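Local coordinates for protein alpha-L-rhamnosidase (Klebsiella oxytoca, PDB 4XHC) that probably cleaves terminal alpha-L-rhamnose from glycosides as a family GH78 glycoside hydrolase, and holds alpha-L-rhamnopyranose in its sugar pocket, at residues F128-S133 with R170-Y175; M463-L468 with W505-P510; A501-E506 with S525-W530. All blocks are in the same frame, centred on the assembly; numbering follows the deposited sequence.

Contact 1 of 3, residues F128-S133 with R170-Y175; sequences FGETLS and RYCFRY
Gly-129 and Tyr-175 form an antiparallel hydrogen-bonded pair, with Gly-129 N to Tyr-175 O and Tyr-175 N to Gly-129 O both 3.0 Å. Gly-129 O also accepts from Arg-174 N at 2.8 Å, so two consecutive residues stand opposite one: a classic beta bulge. The bulge lies at the corner where the chain leaves strand 171-173, paired with strand 102-104, for strand 175-182 of the larger sheet. A residue without a side chain probably eases the turn off the strand at Gly-129.

Beside the bulge, Phe-128 joins two rings. It lies face to face with Tyr-171, centroids 3.9 Å apart and planes at 8°, while its edge meets the face of Phe-173 at a centroid distance of 5.2 Å. CD2 of Phe-128 makes that second approach, 3.7 Å from Phe-173 CD1. Phe-173 reaches the position with its ring set between its own backbone N and carbonyl carbon (chi1 64°). Flat rings suit this buried corner, since one face and one edge of Phe-128 serve two neighbours. On the other side of the bulge, Leu-132 CD1 sits over one face of Tyr-175, 4.2 Å from the ring centroid, and the aliphatic CG of Arg-174 covers the opposite face.

Glu-130 OE2 lies beside Cys-172 SG (3.3 Å), while OE1 takes Lys-240 in a salt bridge and the backbone N of Tyr-526; the extended Arg-174 pairs with Asp-98 and Asp-502. Apolar rings thus fill the corner of the N-terminal beta domain, while the buried carboxylate of Glu-130 is compensated by a lysine and an N-H, an environment likely to favour its ionised form.

Contact 2 of 3, residues M463-L468 with W505-P510; sequences MNTPYL and WEIFDP. With RAM (alpha-L-rhamnopyranose), chain C.
Residues 463-466 and 505-509 run roughly antiparallel, their end-to-end directions 161° apart, and one backbone hydrogen bond joins them, from Phe-508 N to Asn-464 O (3.1 Å). The approach comes just where helix 466-478 starts. Thr-465 is its N-cap: OG1, placed between the backbone N and carbonyl carbon (chi1 59°), accepts from Leu-468 N at 3.3 Å and is also bonded to Asp-360. A threonine suits the post because its other branch is apolar; CG2 rests 3.9 Å from Ile-507 CD1. Pro-466 follows in the first turn, where the lack of an N-H costs the helix nothing, and its CD and CG carbons rest against two carbonyl oxygens, with CD 3.4 Å from Glu-506 O and CG 3.5 Å from Trp-505 O. On the other side of Thr-465 in sequence, Asn-464 OD1 is 3.7 Å from Asp-509 OD2, with amide and carboxylate planes turned by 30°; each side chain finds its hydrogen bonds outside the pair, Asn-464 ND2 with Trp-361 O and Asp-509 OD2 with His-512.

The carboxylate of Glu-506 lies in the sugar pocket, where OE2 accepts from rhamnose O2 at 2.6 Å. Tyr-518 also bonds OE2, and Arg-241 holds OE1 in a salt bridge. The contact thereby ties this pocket loop to the start of helix 466-478, with Met-463 packed on helix 430-438 and Pro-466 and Phe-508 against helix 482-498.

Contact 3 of 3, residues A501-E506 with S525-W530; sequences ADTFWE and SYCHAW. With RAM (alpha-L-rhamnopyranose), chain C.
Part of the rhamnose pocket in the six-hairpin glycosidase domain is formed where two loop segments, both between helices 482-498 and 534-540, come together and bring Glu-506, His-528 and Trp-530 to the sugar. Two backbone bonds fix the pairing, His-528 N to Phe-504 O at 2.9 Å and Glu-506 N to Ser-525 O at 3.0 Å. Thr-503 adds a third link through its hydroxyl, OG1 donating to Tyr-526 O. Behind the pocket, the edge of Tyr-526 at CD1 meets the face of the five-membered ring of Trp-505 in a T-shaped (edge-to-face) stack, planes at 77°.

Glu-506 runs alongside His-528 in the same direction, its extended chain leaving the backbone with CG opposite N (chi1 -179°). Its CG lies over the centre of the imidazole, 3.5 Å from the centroid, and the carboxylate stacks on the ring with planes 26° apart. Besides its salt bridge to Arg-241, OE1 accepts from Ser-525 N at 3.0 Å on the anti side, somewhat out of the carboxylate plane. Ser-525 serves twice, because its OG is hydrogen-bonded to His-528 ND1 at 2.9 Å and so helps fix the imidazole's rotation. Across the ring, NE2 donates to rhamnose O3 at 3.1 Å, in the plane of the imidazole. Trp-530 NE1 donates to a lone pair of Glu-506 O at 3.2 Å, almost exactly in the indole plane, which helps fix the turn of the ring while its face meets rhamnose O3.

Histidine offers an N-H to the sugar, whereas tryptophan offers its face and spends its N-H on the Glu-506 carbonyl. Ser-525 and the backbone of Glu-506 form a second shell, so bonds within and between the segments probably help set the groups that meet O3.

All three contacts are largely buried, but they serve different domains. Contact 1 closes a sheet corner in the N-terminal beta domain, whereas contacts 2 and 3 belong to the glycosidase domain, share Trp-505 and Glu-506 and both touch rhamnose. Aromatic rings and a bulge dominate the first; a helix N-cap and one backbone bond the second; a network of polar bonds around the sugar the third. Contacts 1 and 3 meet across the domain boundary, where Arg-174 NH1 bridges to Asp-502 OD2 at 2.9 Å. Contacts 2 and 3 pack directly, Tyr-467 lying on Trp-530, while contacts 1 and 2 do not touch, their nearest atoms about 6 Å apart.

Contact 1 of 3, residues F128-S133 with R170-Y175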
loop_
_atom_site.group_PDB
_atom_site.type_symbol
_atom_site.label_atom_id
_atom_site.label_comp_id
_atom_site.label_asym_id
_atom_site.label_seq_id
_atom_site.Cartn_x
_atom_site.Cartn_y
_atom_site.Cartn_z
ATOM N N PHE A 128 2.932 -10.665 6.599
ATOM C CA PHE A 128 3.264 -10.916 7.993
ATOM C C PHE A 128 2.473 -12.095 8.528
ATOM O O PHE A 128 1.263 -12.184 8.302
ATOM C CB PHE A 128 2.884 -9.708 8.829
ATOM C CG PHE A 128 3.570 -8.438 8.431
ATOM C CD1 PHE A 128 3.063 -7.655 7.401
ATOM C CD2 PHE A 128 4.692 -7.995 9.121
ATOM C CE1 PHE A 128 3.678 -6.460 7.053
ATOM C CE2 PHE A 128 5.315 -6.812 8.767
ATOM C CZ PHE A 128 4.805 -6.039 7.737
ATOM N N GLY A 129 3.127 -12.969 9.282
ATOM C CA GLY A 129 2.442 -14.124 9.856
ATOM C C GLY A 129 2.853 -14.469 11.271
ATOM O O GLY A 129 4.024 -14.371 11.621
ATOM N N GLU A 130 1.885 -14.878 12.084
ATOM C CA GLU A 130 2.185 -15.414 13.399
ATOM C C GLU A 130 2.726 -16.840 13.277
ATOM O O GLU A 130 3.567 -17.257 14.075
ATOM C CB GLU A 130 0.937 -15.408 14.289
ATOM C CG GLU A 130 0.322 -14.042 14.564
ATOM C CD GLU A 130 -0.931 -14.149 15.424
ATOM O OE1 GLU A 130 -1.934 -14.716 14.937
ATOM O OE2 GLU A 130 -0.936 -13.681 16.581
ATOM N N THR A 131 2.219 -17.592 12.299
ATOM C CA THR A 131 2.772 -18.910 11.955
ATOM C C THR A 131 3.433 -18.874 10.582
ATOM O O THR A 131 3.191 -17.968 9.790
ATOM C CB THR A 131 1.693 -20.004 11.922
ATOM O OG1 THR A 131 0.701 -19.702 10.919
ATOM C CG2 THR A 131 1.032 -20.117 13.264
ATOM N N LEU A 132 4.257 -19.873 10.293
ATOM C CA LEU A 132 4.881 -19.959 8.985
ATOM C C LEU A 132 3.826 -20.100 7.893
ATOM O O LEU A 132 3.961 -19.516 6.822
ATOM C CB LEU A 132 5.857 -21.128 8.927
ATOM C CG LEU A 132 6.678 -21.269 7.639
ATOM C CD1 LEU A 132 7.475 -20.005 7.350
ATOM C CD2 LEU A 132 7.591 -22.486 7.727
ATOM N N SER A 133 2.764 -20.846 8.165
ATOM C CA SER A 133 1.735 -21.078 7.152
ATOM C C SER A 133 1.115 -19.772 6.613
ATOM O O SER A 133 0.685 -19.724 5.465
ATOM C CB SER A 133 0.649 -22.056 7.666
ATOM O OG SER A 133 -0.140 -21.514 8.723
ATOM N N ARG A 170 0.431 -1.190 13.037
ATOM C CA ARG A 170 0.956 -2.135 14.016
ATOM C C ARG A 170 0.687 -3.561 13.560
ATOM O O ARG A 170 -0.441 -3.929 13.314
ATOM C CB ARG A 170 0.298 -1.899 15.375
ATOM C CG ARG A 170 1.031 -2.559 16.531
ATOM C CD ARG A 170 0.174 -2.584 17.779
ATOM N NE ARG A 170 -0.875 -3.580 17.681
ATOM C CZ ARG A 170 -1.830 -3.756 18.585
ATOM N NH1 ARG A 170 -1.886 -2.982 19.670
ATOM N NH2 ARG A 170 -2.734 -4.713 18.405
ATOM N N TYR A 171 1.728 -4.363 13.452
ATOM C CA TYR A 171 1.595 -5.739 12.998
ATOM C C TYR A 171 1.916 -6.695 14.142
ATOM O O TYR A 171 2.622 -6.333 15.080
ATOM C CB TYR A 171 2.519 -6.002 11.796
ATOM C CG TYR A 171 2.218 -5.132 10.591
ATOM C CD1 TYR A 171 1.115 -5.382 9.784
ATOM C CD2 TYR A 171 3.038 -4.049 10.262
ATOM C CE1 TYR A 171 0.830 -4.576 8.689
ATOM C CE2 TYR A 171 2.767 -3.242 9.165
ATOM C CZ TYR A 171 1.663 -3.507 8.379
ATOM O OH TYR A 171 1.381 -2.708 7.294
ATOM N N CYS A 172 1.380 -7.907 14.057
ATOM C CA CYS A 172 1.617 -8.947 15.043
ATOM C C CYS A 172 2.133 -10.143 14.296
ATOM O O CYS A 172 1.419 -10.712 13.487
ATOM C CB CYS A 172 0.316 -9.305 15.745
ATOM S SG CYS A 172 0.452 -10.695 16.889
ATOM N N PHE A 173 3.377 -10.525 14.533
ATOM C CA PHE A 173 3.991 -11.534 13.684
ATOM C C PHE A 173 5.237 -12.174 14.266
ATOM O O PHE A 173 5.866 -11.646 15.174
ATOM C CB PHE A 173 4.357 -10.914 12.328
ATOM C CG PHE A 173 5.389 -9.822 12.418
ATOM C CD1 PHE A 173 5.027 -8.536 12.791
ATOM C CD2 PHE A 173 6.720 -10.080 12.136
ATOM C CE1 PHE A 173 5.972 -7.525 12.886
ATOM C CE2 PHE A 173 7.666 -9.076 12.224
ATOM C CZ PHE A 173 7.292 -7.797 12.598
ATOM N N ARG A 174 5.577 -13.329 13.709
ATOM C CA ARG A 174 6.908 -13.889 13.837
ATOM C C ARG A 174 7.672 -13.907 12.493
ATOM O O ARG A 174 8.876 -13.634 12.461
ATOM C CB ARG A 174 6.838 -15.294 14.408
ATOM C CG ARG A 174 8.202 -15.941 14.395
ATOM C CD ARG A 174 8.312 -17.160 15.271
ATOM N NE ARG A 174 9.566 -17.833 14.966
ATOM C CZ ARG A 174 10.022 -18.896 15.607
ATOM N NH1 ARG A 174 9.344 -19.418 16.619
ATOM N NH2 ARG A 174 11.170 -19.427 15.234
ATOM N N TYR A 175 6.984 -14.256 11.403
ATOM C CA TYR A 175 7.614 -14.332 10.083
ATOM C C TYR A 175 7.200 -13.153 9.221
ATOM O O TYR A 175 6.073 -12.650 9.335
ATOM C CB TYR A 175 7.274 -15.650 9.376
ATOM C CG TYR A 175 7.686 -16.852 10.175
ATOM C CD1 TYR A 175 8.979 -17.362 10.103
ATOM C CD2 TYR A 175 6.785 -17.465 11.039
ATOM C CE1 TYR A 175 9.357 -18.462 10.859
ATOM C CE2 TYR A 175 7.153 -18.559 11.804
ATOM C CZ TYR A 175 8.432 -19.053 11.707
ATOM O OH TYR A 175 8.762 -20.134 12.476
#

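Contact 2 of 3, residues M463-L468 with W505-P510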
loop_
_atom_site.group_PDB
_atom_site.type_symbol
_atom_site.label_atom_id
_atom_site.label_comp_id
_atom_site.label_asym_id
_atom_site.label_seq_id
_atom_site.Cartn_x
_atom_site.Cartn_y
_atom_site.Cartn_z
ATOM N N MET A 463 -14.957 -29.598 23.615
ATOM C CA MET A 463 -14.431 -28.257 23.838
ATOM C C MET A 463 -13.505 -27.843 22.687
ATOM O O MET A 463 -12.671 -28.636 22.249
ATOM C CB MET A 463 -13.624 -28.231 25.132
ATOM C CG MET A 463 -14.377 -28.708 26.370
ATOM S SD MET A 463 -13.358 -28.661 27.860
ATOM C CE MET A 463 -12.464 -30.203 27.668
ATOM N N ASN A 464 -13.644 -26.607 22.212
ATOM C CA ASN A 464 -12.850 -26.128 21.084
ATOM C C ASN A 464 -11.826 -25.049 21.419
ATOM O O ASN A 464 -11.040 -24.683 20.556
ATOM C CB ASN A 464 -13.767 -25.578 19.993
ATOM C CG ASN A 464 -14.366 -26.662 19.119
ATOM O OD1 ASN A 464 -13.961 -27.827 19.159
ATOM N ND2 ASN A 464 -15.353 -26.279 18.321
ATOM N N THR A 465 -11.817 -24.531 22.643
ATOM C CA THR A 465 -10.920 -23.421 22.970
ATOM C C THR A 465 -10.226 -23.596 24.319
ATOM O O THR A 465 -10.763 -24.226 25.224
ATOM C CB THR A 465 -11.678 -22.079 22.988
ATOM O OG1 THR A 465 -12.735 -22.131 23.954
ATOM C CG2 THR A 465 -12.261 -21.784 21.625
ATOM N N PRO A 466 -9.017 -23.042 24.460
ATOM C CA PRO A 466 -8.435 -23.023 25.786
ATOM C C PRO A 466 -9.257 -22.182 26.775
ATOM O O PRO A 466 -9.096 -22.332 27.981
ATOM C CB PRO A 466 -7.054 -22.409 25.556
ATOM C CG PRO A 466 -6.763 -22.635 24.122
ATOM C CD PRO A 466 -8.087 -22.522 23.449
ATOM N N TYR A 467 -10.119 -21.304 26.270
ATOM C CA TYR A 467 -11.065 -20.560 27.119
ATOM C C TYR A 467 -11.964 -21.510 27.921
ATOM O O TYR A 467 -12.075 -21.390 29.138
ATOM C CB TYR A 467 -11.924 -19.629 26.249
ATOM C CG TYR A 467 -13.005 -18.871 26.979
ATOM C CD1 TYR A 467 -12.692 -17.805 27.798
ATOM C CD2 TYR A 467 -14.340 -19.201 26.819
ATOM C CE1 TYR A 467 -13.670 -17.090 28.468
ATOM C CE2 TYR A 467 -15.331 -18.497 27.480
ATOM C CZ TYR A 467 -14.991 -17.436 28.312
ATOM O OH TYR A 467 -15.965 -16.713 28.980
ATOM N N LEU A 468 -12.604 -22.451 27.233
ATOM C CA LEU A 468 -13.476 -23.403 27.907
ATOM C C LEU A 468 -12.666 -24.395 28.721
ATOM O O LEU A 468 -13.104 -24.846 29.772
ATOM C CB LEU A 468 -14.374 -24.142 26.920
ATOM C CG LEU A 468 -15.403 -25.081 27.547
ATOM C CD1 LEU A 468 -16.199 -24.364 28.619
ATOM C CD2 LEU A 468 -16.338 -25.622 26.482
ATOM N N TRP A 505 -2.812 -20.182 21.694
ATOM C CA TRP A 505 -3.702 -19.913 20.571
ATOM C C TRP A 505 -5.128 -19.615 21.011
ATOM O O TRP A 505 -5.580 -20.105 22.040
ATOM C CB TRP A 505 -3.710 -21.110 19.612
ATOM C CG TRP A 505 -2.337 -21.566 19.165
ATOM C CD1 TRP A 505 -1.177 -20.846 19.190
ATOM C CD2 TRP A 505 -2.002 -22.841 18.610
ATOM N NE1 TRP A 505 -0.141 -21.602 18.694
ATOM C CE2 TRP A 505 -0.622 -22.831 18.334
ATOM C CE3 TRP A 505 -2.737 -23.994 18.329
ATOM C CZ2 TRP A 505 0.039 -23.930 17.791
ATOM C CZ3 TRP A 505 -2.082 -25.084 17.789
ATOM C CH2 TRP A 505 -0.708 -25.046 17.526
ATOM N N GLU A 506 -5.832 -18.825 20.208
ATOM C CA GLU A 506 -7.255 -18.580 20.410
ATOM C C GLU A 506 -8.083 -19.884 20.335
ATOM O O GLU A 506 -8.931 -20.141 21.197
ATOM C CB GLU A 506 -7.749 -17.606 19.353
ATOM C CG GLU A 506 -9.223 -17.232 19.455
ATOM C CD GLU A 506 -9.729 -16.506 18.225
ATOM O OE1 GLU A 506 -9.064 -16.629 17.170
ATOM O OE2 GLU A 506 -10.764 -15.795 18.296
ATOM N N ILE A 507 -7.821 -20.684 19.305
ATOM C CA ILE A 507 -8.574 -21.905 19.019
ATOM C C ILE A 507 -7.660 -23.128 19.112
ATOM O O ILE A 507 -6.567 -23.112 18.560
ATOM C CB ILE A 507 -9.128 -21.862 17.566
ATOM C CG1 ILE A 507 -9.930 -20.578 17.305
ATOM C CG2 ILE A 507 -9.950 -23.101 17.250
ATOM C CD1 ILE A 507 -11.113 -20.364 18.222
ATOM N N PHE A 508 -8.096 -24.186 19.795
ATOM C CA PHE A 508 -7.349 -25.459 19.794
ATOM C C PHE A 508 -8.175 -26.697 20.205
ATOM O O PHE A 508 -8.515 -26.891 21.381
ATOM C CB PHE A 508 -6.071 -25.350 20.654
ATOM C CG PHE A 508 -5.183 -26.573 20.594
ATOM C CD1 PHE A 508 -4.879 -27.183 19.376
ATOM C CD2 PHE A 508 -4.643 -27.110 21.754
ATOM C CE1 PHE A 508 -4.074 -28.307 19.326
ATOM C CE2 PHE A 508 -3.837 -28.237 21.706
ATOM C CZ PHE A 508 -3.551 -28.835 20.491
ATOM N N ASP A 509 -8.510 -27.513 19.212
ATOM C CA ASP A 509 -9.111 -28.831 19.416
ATOM C C ASP A 509 -8.054 -29.855 18.983
ATOM O O ASP A 509 -7.785 -29.982 17.790
ATOM C CB ASP A 509 -10.383 -28.964 18.561
ATOM C CG ASP A 509 -10.987 -30.365 18.593
ATOM O OD1 ASP A 509 -10.553 -31.216 19.406
ATOM O OD2 ASP A 509 -11.914 -30.607 17.786
ATOM N N PRO A 510 -7.440 -30.573 19.945
ATOM C CA PRO A 510 -6.361 -31.530 19.648
ATOM C C PRO A 510 -6.688 -32.526 18.554
ATOM O O PRO A 510 -5.815 -32.874 17.778
ATOM C CB PRO A 510 -6.173 -32.262 20.972
ATOM C CG PRO A 510 -6.567 -31.264 22.004
ATOM C CD PRO A 510 -7.626 -30.391 21.395
HETATM C C1 RAM C . -14.252 -13.791 19.222
HETATM C C2 RAM C . -12.919 -13.800 19.945
HETATM C C3 RAM C . -13.061 -13.213 21.337
HETATM C C4 RAM C . -14.341 -13.730 21.970
HETATM C C5 RAM C . -15.526 -13.157 21.210
HETATM C C6 RAM C . -16.723 -14.074 21.190
HETATM O O1 RAM C . -14.030 -13.411 17.921
HETATM O O2 RAM C . -12.530 -15.159 20.055
HETATM O O3 RAM C . -11.942 -13.566 22.152
HETATM O O4 RAM C . -14.424 -13.322 23.323
HETATM O O5 RAM C . -15.157 -12.884 19.841
#

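Contact 3 of 3, residues A501-E506 with S525-W530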
loop_
_atom_site.group_PDB
_atom_site.type_symbol
_atom_site.label_atom_id
_atom_site.label_comp_id
_atom_site.label_asym_id
_atom_site.label_seq_id
_atom_site.Cartn_x
_atom_site.Cartn_y
_atom_site.Cartn_z
ATOM N N ALA A 501 4.751 -23.523 19.665
ATOM C CA ALA A 501 4.085 -22.239 19.885
ATOM C C ALA A 501 4.925 -21.310 20.750
ATOM O O ALA A 501 5.477 -21.735 21.756
ATOM C CB ALA A 501 2.732 -22.456 20.537
ATOM N N ASP A 502 5.027 -20.045 20.342
ATOM C CA ASP A 502 5.662 -19.003 21.156
ATOM C C ASP A 502 4.651 -18.383 22.120
ATOM O O ASP A 502 5.023 -17.900 23.200
ATOM C CB ASP A 502 6.224 -17.899 20.268
ATOM C CG ASP A 502 7.322 -18.385 19.348
ATOM O OD1 ASP A 502 8.388 -18.793 19.860
ATOM O OD2 ASP A 502 7.121 -18.328 18.110
ATOM N N THR A 503 3.387 -18.383 21.691
ATOM C CA THR A 503 2.261 -17.860 22.454
ATOM C C THR A 503 1.075 -18.800 22.292
ATOM O O THR A 503 0.980 -19.503 21.292
ATOM C CB THR A 503 1.857 -16.470 21.954
ATOM O OG1 THR A 503 1.630 -16.516 20.550
ATOM C CG2 THR A 503 2.954 -15.478 22.231
ATOM N N PHE A 504 0.167 -18.818 23.266
ATOM C CA PHE A 504 -0.971 -19.732 23.198
ATOM C C PHE A 504 -2.093 -19.227 22.281
ATOM O O PHE A 504 -2.311 -18.021 22.128
ATOM C CB PHE A 504 -1.491 -20.088 24.595
ATOM C CG PHE A 504 -0.561 -20.979 25.362
ATOM C CD1 PHE A 504 -0.069 -22.143 24.791
ATOM C CD2 PHE A 504 -0.154 -20.650 26.639
ATOM C CE1 PHE A 504 0.806 -22.963 25.480
ATOM C CE2 PHE A 504 0.719 -21.467 27.335
ATOM C CZ PHE A 504 1.200 -22.625 26.753
ATOM N N TRP A 505 -2.812 -20.182 21.694
ATOM C CA TRP A 505 -3.702 -19.913 20.571
ATOM C C TRP A 505 -5.128 -19.615 21.011
ATOM O O TRP A 505 -5.580 -20.105 22.040
ATOM C CB TRP A 505 -3.710 -21.110 19.612
ATOM C CG TRP A 505 -2.337 -21.566 19.165
ATOM C CD1 TRP A 505 -1.177 -20.846 19.190
ATOM C CD2 TRP A 505 -2.002 -22.841 18.610
ATOM N NE1 TRP A 505 -0.141 -21.602 18.694
ATOM C CE2 TRP A 505 -0.622 -22.831 18.334
ATOM C CE3 TRP A 505 -2.737 -23.994 18.329
ATOM C CZ2 TRP A 505 0.039 -23.930 17.791
ATOM C CZ3 TRP A 505 -2.082 -25.084 17.789
ATOM C CH2 TRP A 505 -0.708 -25.046 17.526
ATOM N N GLU A 506 -5.832 -18.825 20.208
ATOM C CA GLU A 506 -7.255 -18.580 20.410
ATOM C C GLU A 506 -8.083 -19.884 20.335
ATOM O O GLU A 506 -8.931 -20.141 21.197
ATOM C CB GLU A 506 -7.749 -17.606 19.353
ATOM C CG GLU A 506 -9.223 -17.232 19.455
ATOM C CD GLU A 506 -9.729 -16.506 18.225
ATOM O OE1 GLU A 506 -9.064 -16.629 17.170
ATOM O OE2 GLU A 506 -10.764 -15.795 18.296
ATOM N N SER A 525 -6.414 -16.312 15.696
ATOM C CA SER A 525 -5.349 -15.636 16.440
ATOM C C SER A 525 -4.451 -16.670 17.104
ATOM O O SER A 525 -4.936 -17.666 17.637
ATOM C CB SER A 525 -5.957 -14.697 17.476
ATOM O OG SER A 525 -4.982 -14.280 18.406
ATOM N N TYR A 526 -3.142 -16.442 17.053
ATOM C CA TYR A 526 -2.155 -17.372 17.626
ATOM C C TYR A 526 -1.453 -16.785 18.845
ATOM O O TYR A 526 -0.464 -17.323 19.338
ATOM C CB TYR A 526 -1.157 -17.826 16.548
ATOM C CG TYR A 526 -1.855 -18.672 15.533
ATOM C CD1 TYR A 526 -2.046 -20.025 15.745
ATOM C CD2 TYR A 526 -2.413 -18.103 14.401
ATOM C CE1 TYR A 526 -2.743 -20.803 14.831
ATOM C CE2 TYR A 526 -3.096 -18.873 13.476
ATOM C CZ TYR A 526 -3.260 -20.219 13.698
ATOM O OH TYR A 526 -3.945 -20.967 12.776
ATOM N N CYS A 527 -2.013 -15.691 19.344
ATOM C CA CYS A 527 -1.606 -15.118 20.618
ATOM C C CYS A 527 -2.865 -14.549 21.234
ATOM O O CYS A 527 -3.242 -13.419 20.927
ATOM C CB CYS A 527 -0.560 -14.022 20.409
ATOM S SG CYS A 527 -0.082 -13.162 21.915
ATOM N N HIS A 528 -3.533 -15.348 22.063
ATOM C CA HIS A 528 -4.825 -14.969 22.622
ATOM C C HIS A 528 -4.760 -15.187 24.110
ATOM O O HIS A 528 -4.570 -16.310 24.568
ATOM C CB HIS A 528 -5.950 -15.810 22.007
ATOM C CG HIS A 528 -7.127 -15.007 21.553
ATOM N ND1 HIS A 528 -7.079 -14.178 20.458
ATOM C CD2 HIS A 528 -8.389 -14.925 22.031
ATOM C CE1 HIS A 528 -8.255 -13.606 20.285
ATOM N NE2 HIS A 528 -9.070 -14.043 21.226
ATOM N N ALA A 529 -4.934 -14.108 24.862
ATOM C CA ALA A 529 -4.653 -14.120 26.297
ATOM C C ALA A 529 -5.688 -14.874 27.137
ATOM O O ALA A 529 -5.430 -15.183 28.297
ATOM C CB ALA A 529 -4.474 -12.698 26.812
ATOM N N TRP A 530 -6.844 -15.185 26.563
ATOM C CA TRP A 530 -7.791 -16.035 27.263
ATOM C C TRP A 530 -7.260 -17.465 27.349
ATOM O O TRP A 530 -7.844 -18.303 28.030
ATOM C CB TRP A 530 -9.206 -15.947 26.650
ATOM C CG TRP A 530 -9.496 -16.699 25.378
ATOM C CD1 TRP A 530 -8.671 -17.543 24.698
ATOM C CD2 TRP A 530 -10.741 -16.706 24.665
ATOM N NE1 TRP A 530 -9.313 -18.055 23.588
ATOM C CE2 TRP A 530 -10.588 -17.561 23.554
ATOM C CE3 TRP A 530 -11.971 -16.073 24.861
ATOM C CZ2 TRP A 530 -11.609 -17.793 22.643
ATOM C CZ3 TRP A 530 -12.984 -16.301 23.956
ATOM C CH2 TRP A 530 -12.797 -17.153 22.858
HETATM C C1 RAM C . -14.252 -13.791 19.222
HETATM C C2 RAM C . -12.919 -13.800 19.945
HETATM C C3 RAM C . -13.061 -13.213 21.337
HETATM C C4 RAM C . -14.341 -13.730 21.970
HETATM C C5 RAM C . -15.526 -13.157 21.210
HETATM C C6 RAM C . -16.723 -14.074 21.190
HETATM O O1 RAM C . -14.030 -13.411 17.921
HETATM O O2 RAM C . -12.530 -15.159 20.055
HETATM O O3 RAM C . -11.942 -13.566 22.152
HETATM O O4 RAM C . -14.424 -13.322 23.323
HETATM O O5 RAM C . -15.157 -12.884 19.841
#